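Local coordinates for inositol monophosphatase family protein (Staphylococcus aureus, PDB 5I3S) that probably hydrolyses the phosphate ester of inositol monophosphate or a related sugar phosphate, at residues Phe6-Ile18 / Thr45-Tyr57. Residues are numbered along the deposited sequence; the frame is centred on the assembly and turned at random.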
ATOM      1  N   PHE A   6      -7.444 -30.106   4.073  1.00 29.66           N
ATOM      2  CA  PHE A   6      -8.371 -29.637   5.139  1.00 27.89           C
ATOM      3  C   PHE A   6      -8.109 -28.154   5.512  1.00 26.44           C
ATOM      4  O   PHE A   6      -9.045 -27.380   5.688  1.00 26.58           O
ATOM      5  CB  PHE A   6      -8.267 -30.571   6.364  1.00 27.07           C
ATOM      6  CG  PHE A   6      -8.951 -30.067   7.618  1.00 25.47           C
ATOM      7  CD1 PHE A   6     -10.326 -30.137   7.765  1.00 27.38           C
ATOM      8  CD2 PHE A   6      -8.226 -29.569   8.656  1.00 24.01           C
ATOM      9  CE1 PHE A   6     -10.956 -29.691   8.931  1.00 26.01           C
ATOM     10  CE2 PHE A   6      -8.846 -29.095   9.809  1.00 24.78           C
ATOM     11  CZ  PHE A   6     -10.215 -29.162   9.948  1.00 25.72           C
ATOM     12  N   ALA A   7      -6.841 -27.756   5.599  1.00 25.35           N
ATOM     13  CA  ALA A   7      -6.530 -26.387   6.000  1.00 25.75           C
ATOM     14  C   ALA A   7      -6.957 -25.406   4.920  1.00 25.36           C
ATOM     15  O   ALA A   7      -7.570 -24.404   5.194  1.00 24.79           O
ATOM     16  CB  ALA A   7      -5.053 -26.241   6.315  1.00 25.69           C
ATOM     17  N   GLN A   8      -6.625 -25.750   3.684  1.00 26.86           N
ATOM     18  CA  GLN A   8      -6.937 -24.975   2.500  1.00 27.47           C
ATOM     19  C   GLN A   8      -8.422 -24.658   2.385  1.00 26.56           C
ATOM     20  O   GLN A   8      -8.791 -23.510   2.228  1.00 28.77           O
ATOM     21  CB  GLN A   8      -6.413 -25.722   1.281  1.00 29.70           C
ATOM     22  CG  GLN A   8      -6.483 -25.006  -0.035  1.00 32.33           C
ATOM     23  CD  GLN A   8      -5.396 -25.451  -0.976  1.00 34.50           C
ATOM     24  OE1 GLN A   8      -4.222 -25.459  -0.628  1.00 38.70           O
ATOM     25  NE2 GLN A   8      -5.782 -25.839  -2.172  1.00 37.08           N
ATOM     26  N   GLY A   9      -9.265 -25.653   2.507  1.00 25.58           N
ATOM     27  CA  GLY A   9     -10.703 -25.465   2.391  1.00 26.46           C
ATOM     28  C   GLY A   9     -11.266 -24.678   3.542  1.00 26.61           C
ATOM     29  O   GLY A   9     -12.034 -23.720   3.349  1.00 28.30           O
ATOM     30  N   LEU A  10     -10.842 -25.055   4.744  1.00 25.47           N
ATOM     31  CA  LEU A  10     -11.180 -24.324   5.969  1.00 23.90           C
ATOM     32  C   LEU A  10     -10.905 -22.821   5.857  1.00 23.32           C
ATOM     33  O   LEU A  10     -11.746 -22.003   6.196  1.00 22.68           O
ATOM     34  CB  LEU A  10     -10.379 -24.891   7.145  1.00 25.11           C
ATOM     35  CG  LEU A  10     -10.547 -24.179   8.488  1.00 25.60           C
ATOM     36  CD1 LEU A  10     -12.011 -24.214   8.907  1.00 27.11           C
ATOM     37  CD2 LEU A  10      -9.694 -24.831   9.545  1.00 26.66           C
ATOM     38  N   ILE A  11      -9.730 -22.433   5.390  1.00 21.77           N
ATOM     39  CA  ILE A  11      -9.424 -20.991   5.374  1.00 21.41           C
ATOM     40  C   ILE A  11     -10.325 -20.260   4.354  1.00 20.54           C
ATOM     41  O   ILE A  11     -10.825 -19.174   4.641  1.00 18.60           O
ATOM     42  CB  ILE A  11      -7.912 -20.716   5.212  1.00 20.46           C
ATOM     43  CG1 ILE A  11      -7.574 -19.287   5.617  1.00 20.58           C
ATOM     44  CG2 ILE A  11      -7.419 -21.063   3.821  1.00 20.25           C
ATOM     45  CD1 ILE A  11      -6.077 -19.007   5.597  1.00 21.05           C
ATOM     46  N   GLN A  12     -10.547 -20.892   3.201  1.00 20.18           N
ATOM     47  CA  GLN A  12     -11.420 -20.365   2.151  1.00 21.14           C
ATOM     48  C   GLN A  12     -12.871 -20.254   2.620  1.00 21.95           C
ATOM     49  O   GLN A  12     -13.522 -19.233   2.446  1.00 23.72           O
ATOM     50  CB  GLN A  12     -11.315 -21.217   0.898  1.00 20.67           C
ATOM     51  CG  GLN A  12     -10.034 -20.964   0.151  1.00 21.35           C
ATOM     52  CD  GLN A  12      -9.768 -21.991  -0.950  1.00 24.78           C
ATOM     53  OE1 GLN A  12      -9.369 -23.141  -0.682  1.00 27.32           O
ATOM     54  NE2 GLN A  12      -9.955 -21.579  -2.189  1.00 24.98           N
ATOM     55  N   GLU A  13     -13.333 -21.280   3.294  1.00 23.33           N
ATOM     56  CA  GLU A  13     -14.672 -21.301   3.819  1.00 26.26           C
ATOM     57  C   GLU A  13     -14.861 -20.238   4.930  1.00 24.80           C
ATOM     58  O   GLU A  13     -15.884 -19.528   4.959  1.00 24.50           O
ATOM     59  CB  GLU A  13     -14.980 -22.756   4.251  1.00 30.46           C
ATOM     60  CG  GLU A  13     -16.428 -23.078   4.613  1.00 35.54           C
ATOM     61  CD  GLU A  13     -17.432 -22.538   3.635  1.00 38.01           C
ATOM     62  OE1 GLU A  13     -17.282 -22.791   2.422  1.00 37.32           O
ATOM     63  OE2 GLU A  13     -18.357 -21.828   4.098  1.00 48.43           O
ATOM     64  N   ALA A  14     -13.867 -20.101   5.816  1.00 23.43           N
ATOM     65  CA  ALA A  14     -13.829 -19.002   6.806  1.00 21.94           C
ATOM     66  C   ALA A  14     -13.844 -17.630   6.122  1.00 22.57           C
ATOM     67  O   ALA A  14     -14.386 -16.684   6.666  1.00 21.29           O
ATOM     68  CB  ALA A  14     -12.612 -19.116   7.700  1.00 20.84           C
ATOM     69  N   GLY A  15     -13.250 -17.514   4.933  1.00 23.32           N
ATOM     70  CA  GLY A  15     -13.323 -16.252   4.168  1.00 25.02           C
ATOM     71  C   GLY A  15     -14.759 -15.919   3.757  1.00 26.04           C
ATOM     72  O   GLY A  15     -15.226 -14.798   3.961  1.00 25.73           O
ATOM     73  N   ILE A  16     -15.466 -16.926   3.216  1.00 25.44           N
ATOM     74  CA  ILE A  16     -16.878 -16.779   2.865  1.00 23.51           C
ATOM     75  C   ILE A  16     -17.740 -16.306   4.038  1.00 24.67           C
ATOM     76  O   ILE A  16     -18.606 -15.453   3.872  1.00 22.93           O
ATOM     77  CB  ILE A  16     -17.417 -18.062   2.196  1.00 21.04           C
ATOM     78  CG1 ILE A  16     -16.816 -18.145   0.793  1.00 19.53           C
ATOM     79  CG2 ILE A  16     -18.939 -18.085   2.121  1.00 20.45           C
ATOM     80  CD1 ILE A  16     -17.156 -19.387   0.014  1.00 18.93           C
ATOM     81  N   ARG A  17     -17.480 -16.839   5.220  1.00 26.62           N
ATOM     82  CA  ARG A  17     -18.184 -16.370   6.417  1.00 27.63           C
ATOM     83  C   ARG A  17     -17.831 -14.959   6.849  1.00 26.22           C
ATOM     84  O   ARG A  17     -18.701 -14.286   7.403  1.00 24.60           O
ATOM     85  CB  ARG A  17     -17.990 -17.333   7.569  1.00 29.08           C
ATOM     86  CG  ARG A  17     -18.629 -18.668   7.259  1.00 31.55           C
ATOM     87  CD  ARG A  17     -18.124 -19.745   8.196  1.00 35.32           C
ATOM     88  NE  ARG A  17     -18.669 -19.610   9.553  1.00 36.48           N
ATOM     89  CZ  ARG A  17     -19.471 -20.492  10.169  1.00 36.88           C
ATOM     90  NH1 ARG A  17     -19.877 -21.621   9.583  1.00 38.11           N
ATOM     91  NH2 ARG A  17     -19.879 -20.234  11.400  1.00 35.67           N
ATOM     92  N   ILE A  18     -16.586 -14.518   6.611  1.00 24.75           N
ATOM     93  CA  ILE A  18     -16.244 -13.101   6.817  1.00 28.44           C
ATOM     94  C   ILE A  18     -17.070 -12.168   5.902  1.00 26.62           C
ATOM     95  O   ILE A  18     -17.663 -11.221   6.393  1.00 22.06           O
ATOM     96  CB  ILE A  18     -14.721 -12.781   6.671  1.00 27.99           C
ATOM     97  CG1 ILE A  18     -13.973 -13.346   7.864  1.00 29.38           C
ATOM     98  CG2 ILE A  18     -14.468 -11.277   6.589  1.00 28.49           C
ATOM     99  CD1 ILE A  18     -12.494 -13.031   7.905  1.00 31.11           C
ATOM    100  N   THR A  45     -14.747 -15.615  13.369  1.00 28.81           N
ATOM    101  CA  THR A  45     -13.815 -16.312  12.478  1.00 29.62           C
ATOM    102  C   THR A  45     -12.893 -17.253  13.266  1.00 30.49           C
ATOM    103  O   THR A  45     -12.700 -18.418  12.862  1.00 29.14           O
ATOM    104  CB  THR A  45     -12.998 -15.306  11.621  1.00 27.12           C
ATOM    105  OG1 THR A  45     -13.905 -14.408  10.946  1.00 25.92           O
ATOM    106  CG2 THR A  45     -12.136 -16.028  10.625  1.00 25.49           C
ATOM    107  N   GLU A  46     -12.374 -16.811  14.412  1.00 33.24           N
ATOM    108  CA  GLU A  46     -11.466 -17.723  15.180  1.00 35.32           C
ATOM    109  C   GLU A  46     -12.223 -18.909  15.799  1.00 31.87           C
ATOM    110  O   GLU A  46     -11.719 -20.049  15.793  1.00 32.98           O
ATOM    111  CB  GLU A  46     -10.619 -17.011  16.262  1.00 36.85           C
ATOM    112  CG  GLU A  46      -9.635 -17.985  16.936  1.00 38.34           C
ATOM    113  CD  GLU A  46      -8.350 -17.350  17.444  1.00 40.54           C
ATOM    114  OE1 GLU A  46      -7.900 -16.329  16.888  1.00 39.08           O
ATOM    115  OE2 GLU A  46      -7.772 -17.891  18.408  1.00 42.81           O
ATOM    116  N   ASP A  47     -13.414 -18.654  16.319  1.00 31.60           N
ATOM    117  CA  ASP A  47     -14.258 -19.740  16.887  1.00 33.01           C
ATOM    118  C   ASP A  47     -14.642 -20.778  15.838  1.00 31.74           C
ATOM    119  O   ASP A  47     -14.631 -21.970  16.141  1.00 33.13           O
ATOM    120  CB  ASP A  47     -15.515 -19.171  17.556  1.00 33.13           C
ATOM    121  CG  ASP A  47     -15.209 -18.477  18.854  1.00 35.64           C
ATOM    122  OD1 ASP A  47     -14.161 -18.823  19.446  1.00 40.82           O
ATOM    123  OD2 ASP A  47     -16.002 -17.614  19.294  1.00 36.30           O
ATOM    124  N   PHE A  48     -14.947 -20.335  14.613  1.00 28.38           N
ATOM    125  CA  PHE A  48     -15.198 -21.265  13.502  1.00 27.30           C
ATOM    126  C   PHE A  48     -13.950 -22.067  13.210  1.00 26.68           C
ATOM    127  O   PHE A  48     -14.026 -23.275  13.102  1.00 25.26           O
ATOM    128  CB  PHE A  48     -15.642 -20.527  12.214  1.00 26.50           C
ATOM    129  CG  PHE A  48     -15.698 -21.421  10.996  1.00 26.49           C
ATOM    130  CD1 PHE A  48     -16.650 -22.447  10.896  1.00 26.84           C
ATOM    131  CD2 PHE A  48     -14.801 -21.263   9.946  1.00 26.64           C
ATOM    132  CE1 PHE A  48     -16.705 -23.277   9.763  1.00 25.94           C
ATOM    133  CE2 PHE A  48     -14.866 -22.078   8.814  1.00 27.11           C
ATOM    134  CZ  PHE A  48     -15.806 -23.098   8.736  1.00 26.73           C
ATOM    135  N   ILE A  49     -12.805 -21.387  13.082  1.00 27.15           N
ATOM    136  CA  ILE A  49     -11.524 -22.070  12.750  1.00 28.58           C
ATOM    137  C   ILE A  49     -11.072 -23.028  13.862  1.00 31.07           C
ATOM    138  O   ILE A  49     -10.728 -24.175  13.590  1.00 29.98           O
ATOM    139  CB  ILE A  49     -10.415 -21.071  12.376  1.00 27.05           C
ATOM    140  CG1 ILE A  49     -10.778 -20.363  11.054  1.00 27.30           C
ATOM    141  CG2 ILE A  49      -9.066 -21.762  12.237  1.00 26.87           C
ATOM    142  CD1 ILE A  49      -9.995 -19.081  10.797  1.00 26.97           C
ATOM    143  N   PHE A  50     -11.108 -22.554  15.103  1.00 35.01           N
ATOM    144  CA  PHE A  50     -10.866 -23.402  16.263  1.00 39.19           C
ATOM    145  C   PHE A  50     -11.768 -24.670  16.283  1.00 38.62           C
ATOM    146  O   PHE A  50     -11.284 -25.806  16.378  1.00 37.97           O
ATOM    147  CB  PHE A  50     -11.072 -22.546  17.522  1.00 42.24           C
ATOM    148  CG  PHE A  50     -10.963 -23.308  18.807  1.00 47.94           C
ATOM    149  CD1 PHE A  50      -9.754 -23.903  19.174  1.00 48.84           C
ATOM    150  CD2 PHE A  50     -12.066 -23.411  19.671  1.00 51.32           C
ATOM    151  CE1 PHE A  50      -9.643 -24.609  20.368  1.00 52.45           C
ATOM    152  CE2 PHE A  50     -11.960 -24.106  20.868  1.00 55.24           C
ATOM    153  CZ  PHE A  50     -10.742 -24.706  21.216  1.00 55.29           C
ATOM    154  N   ASP A  51     -13.072 -24.476  16.144  1.00 37.27           N
ATOM    155  CA  ASP A  51     -14.029 -25.584  16.326  1.00 36.96           C
ATOM    156  C   ASP A  51     -13.960 -26.614  15.256  1.00 35.90           C
ATOM    157  O   ASP A  51     -14.164 -27.777  15.519  1.00 37.16           O
ATOM    158  CB  ASP A  51     -15.472 -25.093  16.407  1.00 36.36           C
ATOM    159  CG  ASP A  51     -15.740 -24.308  17.640  1.00 35.46           C
ATOM    160  OD1 ASP A  51     -15.008 -24.476  18.647  1.00 36.98           O
ATOM    161  OD2 ASP A  51     -16.688 -23.491  17.587  1.00 40.05           O
ATOM    162  N   THR A  52     -13.726 -26.179  14.040  1.00 36.91           N
ATOM    163  CA  THR A  52     -13.553 -27.094  12.920  1.00 36.99           C
ATOM    164  C   THR A  52     -12.283 -27.933  13.063  1.00 39.14           C
ATOM    165  O   THR A  52     -12.308 -29.129  12.771  1.00 40.86           O
ATOM    166  CB  THR A  52     -13.501 -26.282  11.623  1.00 34.31           C
ATOM    167  OG1 THR A  52     -14.718 -25.565  11.528  1.00 34.26           O
ATOM    168  CG2 THR A  52     -13.278 -27.148  10.377  1.00 32.26           C
ATOM    169  N   ILE A  53     -11.177 -27.307  13.483  1.00 40.98           N
ATOM    170  CA  ILE A  53      -9.923 -28.056  13.727  1.00 42.26           C
ATOM    171  C   ILE A  53     -10.171 -29.116  14.846  1.00 41.15           C
ATOM    172  O   ILE A  53      -9.959 -30.282  14.597  1.00 39.31           O
ATOM    173  CB  ILE A  53      -8.701 -27.150  14.110  1.00 38.26           C
ATOM    174  CG1 ILE A  53      -8.337 -26.130  13.003  1.00 36.29           C
ATOM    175  CG2 ILE A  53      -7.485 -28.017  14.413  1.00 37.24           C
ATOM    176  CD1 ILE A  53      -7.687 -24.857  13.553  1.00 33.50           C
ATOM    177  N   LEU A  54     -10.659 -28.674  16.020  1.00 44.33           N
ATOM    178  CA  LEU A  54     -10.961 -29.524  17.200  1.00 49.38           C
ATOM    179  C   LEU A  54     -11.893 -30.718  16.910  1.00 53.48           C
ATOM    180  O   LEU A  54     -11.652 -31.826  17.395  1.00 58.26           O
ATOM    181  CB  LEU A  54     -11.554 -28.677  18.359  1.00 47.23           C
ATOM    182  N   GLU A  55     -12.957 -30.488  16.136  1.00 53.18           N
ATOM    183  CA  GLU A  55     -13.879 -31.568  15.704  1.00 53.83           C
ATOM    184  C   GLU A  55     -13.148 -32.655  14.922  1.00 47.68           C
ATOM    185  O   GLU A  55     -13.443 -33.837  15.068  1.00 47.61           O
ATOM    186  CB  GLU A  55     -15.032 -31.020  14.824  1.00 49.73           C
ATOM    187  N   THR A  56     -12.203 -32.250  14.094  1.00 42.43           N
ATOM    188  CA  THR A  56     -11.637 -33.150  13.107  1.00 45.61           C
ATOM    189  C   THR A  56     -10.333 -33.774  13.559  1.00 43.13           C
ATOM    190  O   THR A  56     -10.078 -34.918  13.257  1.00 39.49           O
ATOM    191  CB  THR A  56     -11.450 -32.428  11.757  1.00 43.59           C
ATOM    192  OG1 THR A  56     -12.647 -31.682  11.454  1.00 50.48           O
ATOM    193  CG2 THR A  56     -11.170 -33.420  10.659  1.00 39.81           C
ATOM    194  N   TYR A  57      -9.496 -32.993  14.235  1.00 44.91           N
ATOM    195  CA  TYR A  57      -8.217 -33.466  14.795  1.00 40.36           C
ATOM    196  C   TYR A  57      -8.239 -33.082  16.272  1.00 40.43           C
ATOM    197  O   TYR A  57      -7.789 -31.986  16.629  1.00 39.59           O
ATOM    198  CB  TYR A  57      -7.054 -32.789  14.087  1.00 37.40           C
ATOM    199  CG  TYR A  57      -6.859 -33.203  12.660  1.00 38.51           C
ATOM    200  CD1 TYR A  57      -6.217 -34.401  12.350  1.00 37.92           C
ATOM    201  CD2 TYR A  57      -7.288 -32.382  11.599  1.00 40.35           C
ATOM    202  CE1 TYR A  57      -6.014 -34.789  11.041  1.00 39.00           C
ATOM    203  CE2 TYR A  57      -7.081 -32.751  10.273  1.00 37.03           C
ATOM    204  CZ  TYR A  57      -6.446 -33.957   9.995  1.00 41.63           C
ATOM    205  OH  TYR A  57      -6.223 -34.358   8.683  1.00 46.12           O
TER
HETATM  206  O   HOH W   1     -15.004 -16.442   9.298  1.00 31.40           O
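The guanidinium of R17 lies flat on one face of the F48 ring, with the planes 14° apart and the centres 4.1 Å apart. R17 CD sits over the middle of the same face, a CH-pi contact 3.8 Å from the F48 ring centroid. This contact joins two nearly antiparallel helices, 2-24 and 37-56, of the sugar phosphatase fold. The R17 chain bends at chi3 (73°), which brings the guanidinium back over the ring face. T52 OG1 is above the opposite face of F48, offset toward the rim. At the other end of the contact, Y57 turns its edge toward the face of F6 in a T-shaped pair, planes at 69°. T52 O and the CA of I53 meet the edge of F6, and T56 CG2 lies over one face.

On the far side of helix 2-24, I11 rests on strands 99-106 and 109-117. The packing is knobs-into-holes. F48 fits among L10, E13, A14 and R17. L10 fits among F48, I49, T52 and I53, and its CD1 meets T52 CG2 tip to tip at 3.5 Å. A14 is small, and the closest CA pair, A14 to T45, is 6.3 Å apart.

No direct hydrogen bond joins the segments. The threonine hydroxyls of T52 and T56 turn back to their own helix, T52 OG1 to F48 O and T56 OG1 to T52 O. T45 OG1 is hydrogen-bonded to V41 O. One water bridges the helices, donating to A14 O at 2.7 Å and to T45 OG1 at 2.8 Å.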